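Local coordinates for glycosyl hydrolases family 2, sugar binding domain protein (Bacteroides uniformis str. 3978 T3 ii, PDB 6D1P) that probably hydrolyses O-glycosidic bonds, as a family 2 glycoside hydrolase of the beta-glucuronidase type from a human gut bacterium, at residues A[361-366]-A[381-386]; A[406-411]-A[451-456]; A[372-377]-A[415-420]; A[110-115]-A[193-198]. One frame throughout, in Å; residues are numbered along the deposited sequence.

Contact 1. Residues A[361-366]-A[381-386]; sequences IRLGHY and LLVWEE
I361 and R362 pair in parallel with V383 and W384, through I361 N to L382 O (2.8 Å), W384 N to I361 O and L363 N to W384 O. The R362 and W384 side chains run side by side: CD of R362 sits over the indole face, 3.5 Å from the centroid of the five-membered ring. Its chain, extended from CG to NE, carries the guanidinium on to E386, where NE (2.8 Å) and NH2 (3.1 Å) both grip OE1 in a side-on salt bridge. E386 OE2 accepts a hydrogen bond from H365 ND1 at 2.7 Å, the nitrogen lying above the carboxylate plane. An alanine in place of E386 would probably leave the R362 charge short of one mate and H365 freer to turn. NH1 of R362 has a second acid in E512. The parallel strand pair closes the beta-alpha-beta unit of strand 360-362, helix 370-379 and strand 382-386; strands 321-329 and 420-432 flank it in the TIM barrel, and L363 and V383 pack against the helix.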
loop_
_atom_site.group_PDB
_atom_site.type_symbol
_atom_site.label_atom_id
_atom_site.label_comp_id
_atom_site.label_asym_id
_atom_site.label_seq_id
_atom_site.Cartn_x
_atom_site.Cartn_y
_atom_site.Cartn_z
ATOM N N ILE A 361 -10.154 -31.749 -15.259
ATOM C CA ILE A 361 -9.816 -30.382 -14.899
ATOM C C ILE A 361 -8.300 -30.218 -14.901
ATOM O O ILE A 361 -7.559 -31.095 -14.441
ATOM C CB ILE A 361 -10.439 -30.001 -13.539
ATOM C CG1 ILE A 361 -10.194 -28.515 -13.230
ATOM C CG2 ILE A 361 -9.931 -30.930 -12.426
ATOM C CD1 ILE A 361 -11.015 -28.008 -12.036
ATOM N N ARG A 362 -7.853 -29.091 -15.451
ATOM C CA ARG A 362 -6.482 -28.618 -15.316
ATOM C C ARG A 362 -6.456 -27.527 -14.250
ATOM O O ARG A 362 -7.197 -26.547 -14.346
ATOM C CB ARG A 362 -5.956 -28.097 -16.657
ATOM C CG ARG A 362 -4.544 -27.496 -16.637
ATOM C CD ARG A 362 -4.077 -27.266 -18.077
ATOM N NE ARG A 362 -2.887 -26.417 -18.221
ATOM C CZ ARG A 362 -2.866 -25.264 -18.886
ATOM N NH1 ARG A 362 -3.978 -24.776 -19.443
ATOM N NH2 ARG A 362 -1.732 -24.593 -18.993
ATOM N N LEU A 363 -5.600 -27.699 -13.245
ATOM C CA LEU A 363 -5.653 -26.904 -12.015
ATOM C C LEU A 363 -4.831 -25.615 -12.141
ATOM O O LEU A 363 -3.891 -25.366 -11.384
ATOM C CB LEU A 363 -5.170 -27.746 -10.838
ATOM C CG LEU A 363 -5.977 -29.023 -10.558
ATOM C CD1 LEU A 363 -5.388 -29.789 -9.384
ATOM C CD2 LEU A 363 -7.447 -28.692 -10.300
ATOM N N GLY A 364 -5.239 -24.766 -13.081
ATOM C CA GLY A 364 -4.505 -23.543 -13.294
ATOM C C GLY A 364 -3.077 -23.849 -13.704
ATOM O O GLY A 364 -2.787 -24.879 -14.329
ATOM N N HIS A 365 -2.158 -22.972 -13.295
ATOM C CA HIS A 365 -0.766 -23.073 -13.699
ATOM C C HIS A 365 0.148 -23.396 -12.524
ATOM O O HIS A 365 1.313 -22.992 -12.505
ATOM C CB HIS A 365 -0.325 -21.783 -14.395
ATOM C CG HIS A 365 -1.140 -21.448 -15.602
ATOM N ND1 HIS A 365 -1.390 -22.361 -16.610
ATOM C CD2 HIS A 365 -1.781 -20.310 -15.960
ATOM C CE1 HIS A 365 -2.129 -21.790 -17.546
ATOM N NE2 HIS A 365 -2.383 -20.547 -17.173
ATOM N N TYR A 366 -0.354 -24.140 -11.547
ATOM C CA TYR A 366 0.444 -24.430 -10.360
ATOM C C TYR A 366 -0.224 -25.571 -9.600
ATOM O O TYR A 366 -1.414 -25.855 -9.783
ATOM C CB TYR A 366 0.587 -23.180 -9.472
ATOM C CG TYR A 366 -0.693 -22.380 -9.438
ATOM C CD1 TYR A 366 -1.751 -22.760 -8.617
ATOM C CD2 TYR A 366 -0.867 -21.269 -10.265
ATOM C CE1 TYR A 366 -2.943 -22.031 -8.592
ATOM C CE2 TYR A 366 -2.054 -20.527 -10.253
ATOM C CZ TYR A 366 -3.091 -20.925 -9.418
ATOM O OH TYR A 366 -4.262 -20.220 -9.414
ATOM N N LEU A 381 -13.116 -36.575 -10.984
ATOM C CA LEU A 381 -12.570 -35.623 -11.941
ATOM C C LEU A 381 -11.132 -36.011 -12.208
ATOM O O LEU A 381 -10.320 -36.055 -11.277
ATOM C CB LEU A 381 -12.636 -34.185 -11.411
ATOM C CG LEU A 381 -14.030 -33.584 -11.243
ATOM C CD1 LEU A 381 -13.937 -32.149 -10.691
ATOM C CD2 LEU A 381 -14.796 -33.601 -12.557
ATOM N N LEU A 382 -10.821 -36.296 -13.467
ATOM C CA LEU A 382 -9.435 -36.496 -13.846
ATOM C C LEU A 382 -8.695 -35.157 -13.790
ATOM O O LEU A 382 -9.301 -34.089 -13.933
ATOM C CB LEU A 382 -9.357 -37.127 -15.237
ATOM C CG LEU A 382 -9.741 -38.610 -15.266
ATOM C CD1 LEU A 382 -10.131 -39.033 -16.653
ATOM C CD2 LEU A 382 -8.593 -39.454 -14.757
ATOM N N VAL A 383 -7.371 -35.221 -13.594
ATOM C CA VAL A 383 -6.573 -34.045 -13.247
ATOM C C VAL A 383 -5.318 -33.942 -14.107
ATOM O O VAL A 383 -4.595 -34.932 -14.294
ATOM C CB VAL A 383 -6.173 -34.050 -11.763
ATOM C CG1 VAL A 383 -5.229 -32.892 -11.482
ATOM C CG2 VAL A 383 -7.419 -33.988 -10.875
ATOM N N TRP A 384 -5.071 -32.724 -14.616
ATOM C CA TRP A 384 -3.799 -32.259 -15.158
ATOM C C TRP A 384 -3.301 -31.190 -14.191
ATOM O O TRP A 384 -3.968 -30.172 -13.991
ATOM C CB TRP A 384 -4.000 -31.711 -16.584
ATOM C CG TRP A 384 -2.900 -30.826 -17.254
ATOM C CD1 TRP A 384 -1.911 -30.112 -16.631
ATOM C CD2 TRP A 384 -2.743 -30.559 -18.669
ATOM N NE1 TRP A 384 -1.148 -29.436 -17.558
ATOM C CE2 TRP A 384 -1.636 -29.688 -18.813
ATOM C CE3 TRP A 384 -3.424 -30.974 -19.819
ATOM C CZ2 TRP A 384 -1.196 -29.226 -20.066
ATOM C CZ3 TRP A 384 -3.005 -30.505 -21.048
ATOM C CH2 TRP A 384 -1.892 -29.646 -21.170
ATOM N N GLU A 385 -2.152 -31.425 -13.571
ATOM C CA GLU A 385 -1.560 -30.450 -12.664
ATOM C C GLU A 385 -0.137 -30.171 -13.133
ATOM O O GLU A 385 0.602 -31.109 -13.454
ATOM C CB GLU A 385 -1.574 -30.974 -11.219
ATOM C CG GLU A 385 -1.598 -29.891 -10.150
ATOM C CD GLU A 385 -1.512 -30.452 -8.732
ATOM O OE1 GLU A 385 -1.920 -29.743 -7.779
ATOM O OE2 GLU A 385 -1.027 -31.602 -8.560
ATOM N N GLU A 386 0.236 -28.891 -13.193
ATOM C CA GLU A 386 1.521 -28.459 -13.746
ATOM C C GLU A 386 2.262 -27.567 -12.760
ATOM O O GLU A 386 1.663 -26.994 -11.838
ATOM C CB GLU A 386 1.355 -27.685 -15.065
ATOM C CG GLU A 386 0.693 -26.313 -14.931
ATOM C CD GLU A 386 0.162 -25.792 -16.258
ATOM O OE1 GLU A 386 -0.332 -26.619 -17.083
ATOM O OE2 GLU A 386 0.209 -24.558 -16.473
HETATM O O HOH W 1 -1.944 -27.037 -12.544
#

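Contact 2. Residues A[406-411]-A[451-456]; sequences MLTNMI and HDLAHR
L407 and I411, one turn apart on helix 406-411, put their methyl groups on A454 of helix 451-456. The small alanine is the hollow here: CD1 of I411 lies 3.9 Å from A454 CB and equally near its CA, while CD2 of L407 reaches the same CB at 4.1 Å. L453 supplies the bump from the other helix. Its CD2 approaches L407 CD2 at 4.3 Å and T408 OG1 at 4.0 Å, the side chains of T408 and L453 crossing at about a right angle. With CG anti to the backbone N (chi1 180°), L407 sends its branch across toward the alanine. The T408 hydroxyl is bonded to the carbonyl of R404 in its own helix; L453 packs beside it. The axes of the two short segments approach to 10.3 Å and cross at -25°, running in the same general direction. Both helices belong to the outer layer of the TIM barrel: L407 and I411 also touch strand 420-432, A454 touches T463 on strand 462-466, and L457 extends the packing against T408 and I411.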
loop_
_atom_site.group_PDB
_atom_site.type_symbol
_atom_site.label_atom_id
_atom_site.label_comp_id
_atom_site.label_asym_id
_atom_site.label_seq_id
_atom_site.Cartn_x
_atom_site.Cartn_y
_atom_site.Cartn_z
ATOM N N MET A 406 9.875 -27.672 -7.386
ATOM C CA MET A 406 8.416 -27.705 -7.352
ATOM C C MET A 406 7.878 -28.900 -8.138
ATOM O O MET A 406 6.895 -29.527 -7.724
ATOM C CB MET A 406 7.844 -26.376 -7.854
ATOM C CG MET A 406 8.158 -25.221 -6.899
ATOM S SD MET A 406 7.359 -23.648 -7.288
ATOM C CE MET A 406 5.705 -23.889 -6.643
ATOM N N LEU A 407 8.523 -29.258 -9.251
ATOM C CA LEU A 407 8.117 -30.475 -9.951
ATOM C C LEU A 407 8.235 -31.678 -9.031
ATOM O O LEU A 407 7.301 -32.483 -8.912
ATOM C CB LEU A 407 8.952 -30.676 -11.212
ATOM C CG LEU A 407 8.582 -31.935 -11.989
ATOM C CD1 LEU A 407 7.131 -31.914 -12.392
ATOM C CD2 LEU A 407 9.477 -32.055 -13.208
ATOM N N THR A 408 9.365 -31.774 -8.325
ATOM C CA THR A 408 9.591 -32.862 -7.381
ATOM C C THR A 408 8.531 -32.872 -6.286
ATOM O O THR A 408 7.946 -33.920 -5.981
ATOM C CB THR A 408 10.992 -32.731 -6.786
ATOM O OG1 THR A 408 11.958 -32.841 -7.842
ATOM C CG2 THR A 408 11.252 -33.793 -5.739
ATOM N N ASN A 409 8.252 -31.701 -5.703
ATOM C CA ASN A 409 7.273 -31.623 -4.623
ATOM C C ASN A 409 5.874 -31.957 -5.126
ATOM O O ASN A 409 5.126 -32.684 -4.464
ATOM C CB ASN A 409 7.290 -30.231 -3.982
ATOM C CG ASN A 409 8.489 -30.007 -3.080
ATOM O OD1 ASN A 409 9.127 -30.949 -2.636
ATOM N ND2 ASN A 409 8.785 -28.742 -2.787
ATOM N N MET A 410 5.502 -31.436 -6.292
ATOM C CA MET A 410 4.167 -31.685 -6.818
ATOM C C MET A 410 3.925 -33.174 -7.035
ATOM O O MET A 410 2.880 -33.708 -6.652
ATOM C CB MET A 410 3.975 -30.929 -8.123
ATOM C CG MET A 410 2.547 -30.893 -8.581
ATOM S SD MET A 410 2.409 -30.158 -10.205
ATOM C CE MET A 410 3.448 -31.270 -11.138
ATOM N N ILE A 411 4.886 -33.853 -7.658
ATOM C CA ILE A 411 4.750 -35.274 -7.943
ATOM C C ILE A 411 4.769 -36.079 -6.652
ATOM O O ILE A 411 3.904 -36.924 -6.419
ATOM C CB ILE A 411 5.859 -35.722 -8.907
ATOM C CG1 ILE A 411 5.583 -35.175 -10.309
ATOM C CG2 ILE A 411 5.978 -37.234 -8.900
ATOM C CD1 ILE A 411 6.767 -35.284 -11.221
ATOM N N HIS A 451 11.280 -33.068 -18.263
ATOM C CA HIS A 451 10.552 -34.261 -18.697
ATOM C C HIS A 451 11.198 -35.535 -18.155
ATOM O O HIS A 451 10.500 -36.428 -17.655
ATOM C CB HIS A 451 10.465 -34.313 -20.220
ATOM C CG HIS A 451 9.985 -35.629 -20.743
ATOM N ND1 HIS A 451 8.648 -35.943 -20.859
ATOM C CD2 HIS A 451 10.669 -36.722 -21.162
ATOM C CE1 HIS A 451 8.532 -37.168 -21.340
ATOM N NE2 HIS A 451 9.743 -37.657 -21.537
ATOM N N ASP A 452 12.531 -35.623 -18.225
ATOM C CA ASP A 452 13.221 -36.806 -17.721
ATOM C C ASP A 452 13.075 -36.924 -16.213
ATOM O O ASP A 452 12.965 -38.036 -15.678
ATOM C CB ASP A 452 14.699 -36.763 -18.105
ATOM C CG ASP A 452 14.916 -36.882 -19.583
ATOM O OD1 ASP A 452 14.082 -37.511 -20.239
ATOM O OD2 ASP A 452 15.913 -36.342 -20.100
ATOM N N LEU A 453 13.088 -35.788 -15.512
ATOM C CA LEU A 453 12.939 -35.814 -14.062
ATOM C C LEU A 453 11.574 -36.363 -13.670
ATOM O O LEU A 453 11.470 -37.194 -12.762
ATOM C CB LEU A 453 13.154 -34.408 -13.482
ATOM C CG LEU A 453 13.006 -34.189 -11.973
ATOM C CD1 LEU A 453 13.858 -35.178 -11.231
ATOM C CD2 LEU A 453 13.385 -32.746 -11.543
ATOM N N ALA A 454 10.516 -35.912 -14.353
ATOM C CA ALA A 454 9.174 -36.407 -14.069
ATOM C C ALA A 454 9.061 -37.900 -14.373
ATOM O O ALA A 454 8.580 -38.684 -13.546
ATOM C CB ALA A 454 8.148 -35.614 -14.876
ATOM N N HIS A 455 9.508 -38.320 -15.557
ATOM C CA HIS A 455 9.408 -39.741 -15.868
ATOM C C HIS A 455 10.270 -40.575 -14.938
ATOM O O HIS A 455 9.923 -41.717 -14.641
ATOM C CB HIS A 455 9.748 -39.998 -17.336
ATOM C CG HIS A 455 8.532 -40.098 -18.190
ATOM N ND1 HIS A 455 8.096 -41.290 -18.729
ATOM C CD2 HIS A 455 7.603 -39.170 -18.525
ATOM C CE1 HIS A 455 6.970 -41.084 -19.394
ATOM N NE2 HIS A 455 6.647 -39.806 -19.282
ATOM N N ARG A 456 11.363 -40.015 -14.422
ATOM C CA ARG A 456 12.156 -40.778 -13.470
ATOM C C ARG A 456 11.446 -40.861 -12.130
ATOM O O ARG A 456 11.474 -41.904 -11.468
ATOM C CB ARG A 456 13.541 -40.156 -13.320
ATOM C CG ARG A 456 14.508 -40.959 -12.476
ATOM C CD ARG A 456 15.739 -40.110 -12.188
ATOM N NE ARG A 456 15.575 -39.304 -10.974
ATOM C CZ ARG A 456 16.008 -38.049 -10.829
ATOM N NH1 ARG A 456 16.621 -37.423 -11.833
ATOM N NH2 ARG A 456 15.813 -37.408 -9.679
#

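Contact 3. Residues A[372-377]-A[415-420]; sequences ILRLCD and RNHPSV
D377, near the end of helix 370-379, turns its carboxylate to the loop 415-420 and receives three hydrogen bonds there. D377 OD1 accepts two, from the hydroxyl of S419 (OG, 2.8 Å) and from S419 N (3.0 Å), which arrive from opposite faces of the carboxylate plane. D377 OD2 accepts the third, from H417 ND1 at 2.6 Å; that oxygen lies close to the plane of the imidazole, whereas the nitrogen stands well above that of the carboxylate. The S419 hydroxyl is brought round to OD1 by lying between its backbone N and carbonyl carbon (chi1 64°). One face of the H417 ring is closed by L373, whose CB sits over its centre at 3.5 Å, and CD1 of L373 packs on V420 CG2. A leucine at D377 would probably leave the S419 amide and hydroxyl and H417 ND1 without their acceptor. Because the carboxylate is buried, these donors are likely to stabilise its negative charge and to fix the type I turn from H417 to V420 against the helix.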
loop_
_atom_site.group_PDB
_atom_site.type_symbol
_atom_site.label_atom_id
_atom_site.label_comp_id
_atom_site.label_asym_id
_atom_site.label_seq_id
_atom_site.Cartn_x
_atom_site.Cartn_y
_atom_site.Cartn_z
ATOM N N ILE A 372 -8.405 -29.832 -3.085
ATOM C CA ILE A 372 -8.940 -29.948 -4.438
ATOM C C ILE A 372 -8.669 -31.337 -5.001
ATOM O O ILE A 372 -9.525 -31.934 -5.665
ATOM C CB ILE A 372 -8.342 -28.852 -5.334
ATOM C CG1 ILE A 372 -8.639 -27.455 -4.749
ATOM C CG2 ILE A 372 -8.829 -29.024 -6.764
ATOM C CD1 ILE A 372 -10.060 -27.037 -4.879
ATOM N N LEU A 373 -7.474 -31.870 -4.740
ATOM C CA LEU A 373 -7.122 -33.202 -5.220
ATOM C C LEU A 373 -8.036 -34.255 -4.608
ATOM O O LEU A 373 -8.579 -35.112 -5.318
ATOM C CB LEU A 373 -5.653 -33.491 -4.897
ATOM C CG LEU A 373 -4.580 -32.873 -5.801
ATOM C CD1 LEU A 373 -4.594 -33.615 -7.117
ATOM C CD2 LEU A 373 -4.733 -31.343 -6.043
ATOM N N ARG A 374 -8.225 -34.198 -3.284
ATOM C CA ARG A 374 -9.161 -35.113 -2.640
ATOM C C ARG A 374 -10.552 -34.989 -3.245
ATOM O O ARG A 374 -11.208 -36.000 -3.517
ATOM C CB ARG A 374 -9.203 -34.857 -1.137
ATOM C CG ARG A 374 -7.972 -35.331 -0.411
ATOM C CD ARG A 374 -7.861 -34.681 0.957
ATOM N NE ARG A 374 -6.530 -34.113 1.123
ATOM C CZ ARG A 374 -6.230 -33.100 1.926
ATOM N NH1 ARG A 374 -7.179 -32.517 2.664
ATOM N NH2 ARG A 374 -4.976 -32.666 1.972
ATOM N N LEU A 375 -11.010 -33.761 -3.501
ATOM C CA LEU A 375 -12.321 -33.596 -4.128
ATOM C C LEU A 375 -12.369 -34.206 -5.530
ATOM O O LEU A 375 -13.400 -34.757 -5.937
ATOM C CB LEU A 375 -12.699 -32.116 -4.159
ATOM C CG LEU A 375 -13.156 -31.559 -2.800
ATOM C CD1 LEU A 375 -12.982 -30.022 -2.727
ATOM C CD2 LEU A 375 -14.601 -31.973 -2.493
ATOM N N CYS A 376 -11.275 -34.129 -6.278
ATOM C CA CYS A 376 -11.253 -34.744 -7.600
ATOM C C CYS A 376 -11.278 -36.266 -7.485
ATOM O O CYS A 376 -12.043 -36.942 -8.182
ATOM C CB CYS A 376 -10.020 -34.257 -8.373
ATOM S SG CYS A 376 -10.134 -32.502 -8.855
ATOM N N ASP A 377 -10.456 -36.820 -6.591
ATOM C CA ASP A 377 -10.551 -38.238 -6.272
ATOM C C ASP A 377 -11.979 -38.642 -5.905
ATOM O O ASP A 377 -12.467 -39.698 -6.331
ATOM C CB ASP A 377 -9.601 -38.575 -5.130
ATOM C CG ASP A 377 -8.160 -38.594 -5.572
ATOM O OD1 ASP A 377 -7.908 -38.401 -6.773
ATOM O OD2 ASP A 377 -7.265 -38.803 -4.729
ATOM N N ARG A 415 1.181 -37.901 -5.911
ATOM C CA ARG A 415 1.195 -39.096 -6.751
ATOM C C ARG A 415 0.203 -40.166 -6.313
ATOM O O ARG A 415 -0.158 -41.015 -7.129
ATOM C CB ARG A 415 2.577 -39.703 -6.781
ATOM C CG ARG A 415 3.078 -40.128 -5.440
ATOM C CD ARG A 415 4.467 -40.650 -5.637
ATOM N NE ARG A 415 5.297 -40.608 -4.449
ATOM C CZ ARG A 415 6.622 -40.626 -4.511
ATOM N NH1 ARG A 415 7.209 -40.672 -5.699
ATOM N NH2 ARG A 415 7.359 -40.583 -3.410
ATOM N N ASN A 416 -0.244 -40.165 -5.060
ATOM C CA ASN A 416 -1.204 -41.170 -4.633
ATOM C C ASN A 416 -2.617 -40.884 -5.121
ATOM O O ASN A 416 -3.494 -41.739 -4.957
ATOM C CB ASN A 416 -1.216 -41.292 -3.102
ATOM C CG ASN A 416 0.093 -41.823 -2.538
ATOM O OD1 ASN A 416 0.986 -42.240 -3.275
ATOM N ND2 ASN A 416 0.202 -41.827 -1.215
ATOM N N HIS A 417 -2.869 -39.718 -5.708
ATOM C CA HIS A 417 -4.221 -39.396 -6.141
ATOM C C HIS A 417 -4.521 -40.087 -7.461
ATOM O O HIS A 417 -3.840 -39.818 -8.460
ATOM C CB HIS A 417 -4.405 -37.897 -6.286
ATOM C CG HIS A 417 -4.328 -37.163 -4.990
ATOM N ND1 HIS A 417 -5.372 -37.130 -4.093
ATOM C CD2 HIS A 417 -3.321 -36.460 -4.424
ATOM C CE1 HIS A 417 -5.019 -36.428 -3.033
ATOM N NE2 HIS A 417 -3.779 -36.007 -3.210
ATOM N N PRO A 418 -5.520 -40.964 -7.519
ATOM C CA PRO A 418 -5.864 -41.576 -8.807
ATOM C C PRO A 418 -6.388 -40.576 -9.813
ATOM O O PRO A 418 -6.282 -40.831 -11.018
ATOM C CB PRO A 418 -6.929 -42.616 -8.433
ATOM C CG PRO A 418 -7.535 -42.081 -7.179
ATOM C CD PRO A 418 -6.409 -41.413 -6.437
ATOM N N SER A 419 -6.931 -39.433 -9.368
ATOM C CA SER A 419 -7.478 -38.469 -10.318
ATOM C C SER A 419 -6.418 -37.917 -11.264
ATOM O O SER A 419 -6.760 -37.457 -12.359
ATOM C CB SER A 419 -8.175 -37.318 -9.579
ATOM O OG SER A 419 -7.257 -36.570 -8.799
ATOM N N VAL A 420 -5.146 -37.969 -10.884
ATOM C CA VAL A 420 -4.089 -37.290 -11.626
ATOM C C VAL A 420 -3.545 -38.208 -12.711
ATOM O O VAL A 420 -3.019 -39.287 -12.420
ATOM C CB VAL A 420 -2.957 -36.836 -10.695
ATOM C CG1 VAL A 420 -1.790 -36.341 -11.523
ATOM C CG2 VAL A 420 -3.461 -35.740 -9.734
#

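Contact 4. Residues A[110-115]-A[193-198]; sequences EFEGAG and YVNLVY
E110 and N195 form an antiparallel hydrogen-bonded pair, E110 N giving to N195 O and N195 N to E110 O, both at 2.8 Å. F111 and V194 follow as the non-hydrogen-bonded pair, with CG2 of the valine 3.8 Å from F111 CD2. Beyond them E112 N bonds Y193 O at 3.1 Å. The pairing belongs to a four-stranded antiparallel sheet of the sugar-binding domain, in which strand 194-199 lies between 28-30 and 106-111. On the face bearing E110 and N195, the asparagine's CG, anti to its carbonyl carbon (chi1 -55°), brings N195 ND2 to E112 OE2 at 3.1 Å. That oxygen lies in the amide plane, while ND2 meets it on the anti side, tilted 30° from the carboxylate plane. A water also bridges E112 OE2 and N195 OD1, tying both ends of the amide to one carboxylate. Outward, E110 has its charge partner in K28 and its other oxygen on I23 N; W137 stacks on F111, and R30 lies in cation-pi contact with Y193, whose hydroxyl bonds to E343 N.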
loop_
_atom_site.group_PDB
_atom_site.type_symbol
_atom_site.label_atom_id
_atom_site.label_comp_id
_atom_site.label_asym_id
_atom_site.label_seq_id
_atom_site.Cartn_x
_atom_site.Cartn_y
_atom_site.Cartn_z
ATOM N N GLU A 110 2.972 -26.965 9.601
ATOM C CA GLU A 110 2.786 -27.457 8.251
ATOM C C GLU A 110 2.091 -26.379 7.437
ATOM O O GLU A 110 1.103 -25.793 7.897
ATOM C CB GLU A 110 1.943 -28.732 8.251
ATOM C CG GLU A 110 2.686 -29.979 7.884
ATOM C CD GLU A 110 1.738 -31.108 7.541
ATOM O OE1 GLU A 110 0.511 -30.859 7.521
ATOM O OE2 GLU A 110 2.215 -32.226 7.276
ATOM N N PHE A 111 2.594 -26.137 6.227
ATOM C CA PHE A 111 2.056 -25.115 5.334
ATOM C C PHE A 111 1.512 -25.804 4.095
ATOM O O PHE A 111 2.284 -26.357 3.304
ATOM C CB PHE A 111 3.125 -24.091 4.957
ATOM C CG PHE A 111 3.676 -23.344 6.127
ATOM C CD1 PHE A 111 4.736 -23.851 6.840
ATOM C CD2 PHE A 111 3.132 -22.134 6.510
ATOM C CE1 PHE A 111 5.243 -23.169 7.920
ATOM C CE2 PHE A 111 3.634 -21.442 7.593
ATOM C CZ PHE A 111 4.685 -21.957 8.302
ATOM N N GLU A 112 0.191 -25.778 3.924
ATOM C CA GLU A 112 -0.386 -26.328 2.709
ATOM C C GLU A 112 -0.189 -25.393 1.529
ATOM O O GLU A 112 -0.361 -25.818 0.380
ATOM C CB GLU A 112 -1.873 -26.637 2.913
ATOM C CG GLU A 112 -2.104 -27.607 4.058
ATOM C CD GLU A 112 -3.555 -28.048 4.207
ATOM O OE1 GLU A 112 -4.413 -27.602 3.422
ATOM O OE2 GLU A 112 -3.835 -28.847 5.124
ATOM N N GLY A 113 0.180 -24.141 1.791
ATOM C CA GLY A 113 0.527 -23.220 0.729
ATOM C C GLY A 113 0.634 -21.795 1.222
ATOM O O GLY A 113 -0.254 -21.326 1.934
ATOM N N ALA A 114 1.704 -21.095 0.855
ATOM C CA ALA A 114 1.859 -19.695 1.219
ATOM C C ALA A 114 2.685 -19.011 0.142
ATOM O O ALA A 114 3.660 -19.590 -0.350
ATOM C CB ALA A 114 2.538 -19.548 2.586
ATOM N N GLY A 115 2.312 -17.782 -0.210
ATOM C CA GLY A 115 2.963 -17.060 -1.288
ATOM C C GLY A 115 3.684 -15.802 -0.836
ATOM O O GLY A 115 3.289 -15.154 0.139
ATOM N N TYR A 193 -4.213 -23.338 4.553
ATOM C CA TYR A 193 -4.178 -23.668 5.966
ATOM C C TYR A 193 -2.763 -23.901 6.470
ATOM O O TYR A 193 -1.916 -24.494 5.787
ATOM C CB TYR A 193 -5.021 -24.914 6.226
ATOM C CG TYR A 193 -6.498 -24.670 6.019
ATOM C CD1 TYR A 193 -7.174 -23.715 6.778
ATOM C CD2 TYR A 193 -7.219 -25.395 5.068
ATOM C CE1 TYR A 193 -8.517 -23.483 6.592
ATOM C CE2 TYR A 193 -8.559 -25.180 4.885
ATOM C CZ TYR A 193 -9.209 -24.218 5.642
ATOM O OH TYR A 193 -10.556 -23.981 5.450
ATOM N N VAL A 194 -2.524 -23.425 7.684
ATOM C CA VAL A 194 -1.349 -23.772 8.466
ATOM C C VAL A 194 -1.803 -24.719 9.567
ATOM O O VAL A 194 -2.839 -24.491 10.203
ATOM C CB VAL A 194 -0.664 -22.517 9.046
ATOM C CG1 VAL A 194 0.594 -22.899 9.783
ATOM C CG2 VAL A 194 -0.338 -21.548 7.930
ATOM N N ASN A 195 -1.032 -25.788 9.775
ATOM C CA ASN A 195 -1.365 -26.846 10.719
ATOM C C ASN A 195 -0.271 -26.992 11.761
ATOM O O ASN A 195 0.919 -26.942 11.436
ATOM C CB ASN A 195 -1.559 -28.187 9.999
ATOM C CG ASN A 195 -2.575 -28.099 8.901
ATOM O OD1 ASN A 195 -3.686 -27.589 9.109
ATOM N ND2 ASN A 195 -2.206 -28.561 7.711
ATOM N N LEU A 196 -0.679 -27.166 13.015
ATOM C CA LEU A 196 0.216 -27.616 14.075
ATOM C C LEU A 196 0.158 -29.139 14.147
ATOM O O LEU A 196 -0.935 -29.717 14.228
ATOM C CB LEU A 196 -0.189 -26.995 15.414
ATOM C CG LEU A 196 0.689 -27.327 16.615
ATOM C CD1 LEU A 196 2.100 -26.798 16.407
ATOM C CD2 LEU A 196 0.060 -26.743 17.877
ATOM N N VAL A 197 1.317 -29.792 14.078
ATOM C CA VAL A 197 1.353 -31.242 13.884
ATOM C C VAL A 197 2.408 -31.863 14.791
ATOM O O VAL A 197 3.566 -31.425 14.811
ATOM C CB VAL A 197 1.619 -31.621 12.413
ATOM C CG1 VAL A 197 1.600 -33.142 12.234
ATOM C CG2 VAL A 197 0.592 -30.969 11.497
ATOM N N TYR A 198 2.000 -32.890 15.532
ATOM C CA TYR A 198 2.866 -33.646 16.427
ATOM C C TYR A 198 3.073 -35.058 15.887
ATOM O O TYR A 198 2.127 -35.690 15.400
ATOM C CB TYR A 198 2.260 -33.748 17.830
ATOM C CG TYR A 198 1.800 -32.461 18.477
ATOM C CD1 TYR A 198 2.711 -31.509 18.888
ATOM C CD2 TYR A 198 0.452 -32.229 18.733
ATOM C CE1 TYR A 198 2.305 -30.340 19.509
ATOM C CE2 TYR A 198 0.032 -31.059 19.361
ATOM C CZ TYR A 198 0.971 -30.120 19.747
ATOM O OH TYR A 198 0.589 -28.949 20.372
HETATM O O HOH W 2 -5.871 -28.410 7.076
HETATM O O HOH W 3 0.082 -22.633 4.339
#

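Read as a whole, the four contacts illustrate how a multidomain hydrolase divides its architecture. Contact 4 comes first along the chain, in the sheet of the sugar-binding domain, and touches none of the others; its centre is about 19 to 22 Å from theirs. Contacts 1, 2 and 3 all lie in the TIM barrel. Contacts 1 and 3, with centres about 10 Å apart, alternate along the chain: helix 370-379, which carries one side of contact 3, connects the two strands of contact 1, and its C376 meets V383, while S419 packs against V383 too. Contact 2, with its centre about 15 Å from that of contact 1, pairs helices 397-414 and 440-457, M410 touching E385 and E386. Contacts 1 to 3 thus link successive strands and helices of one barrel.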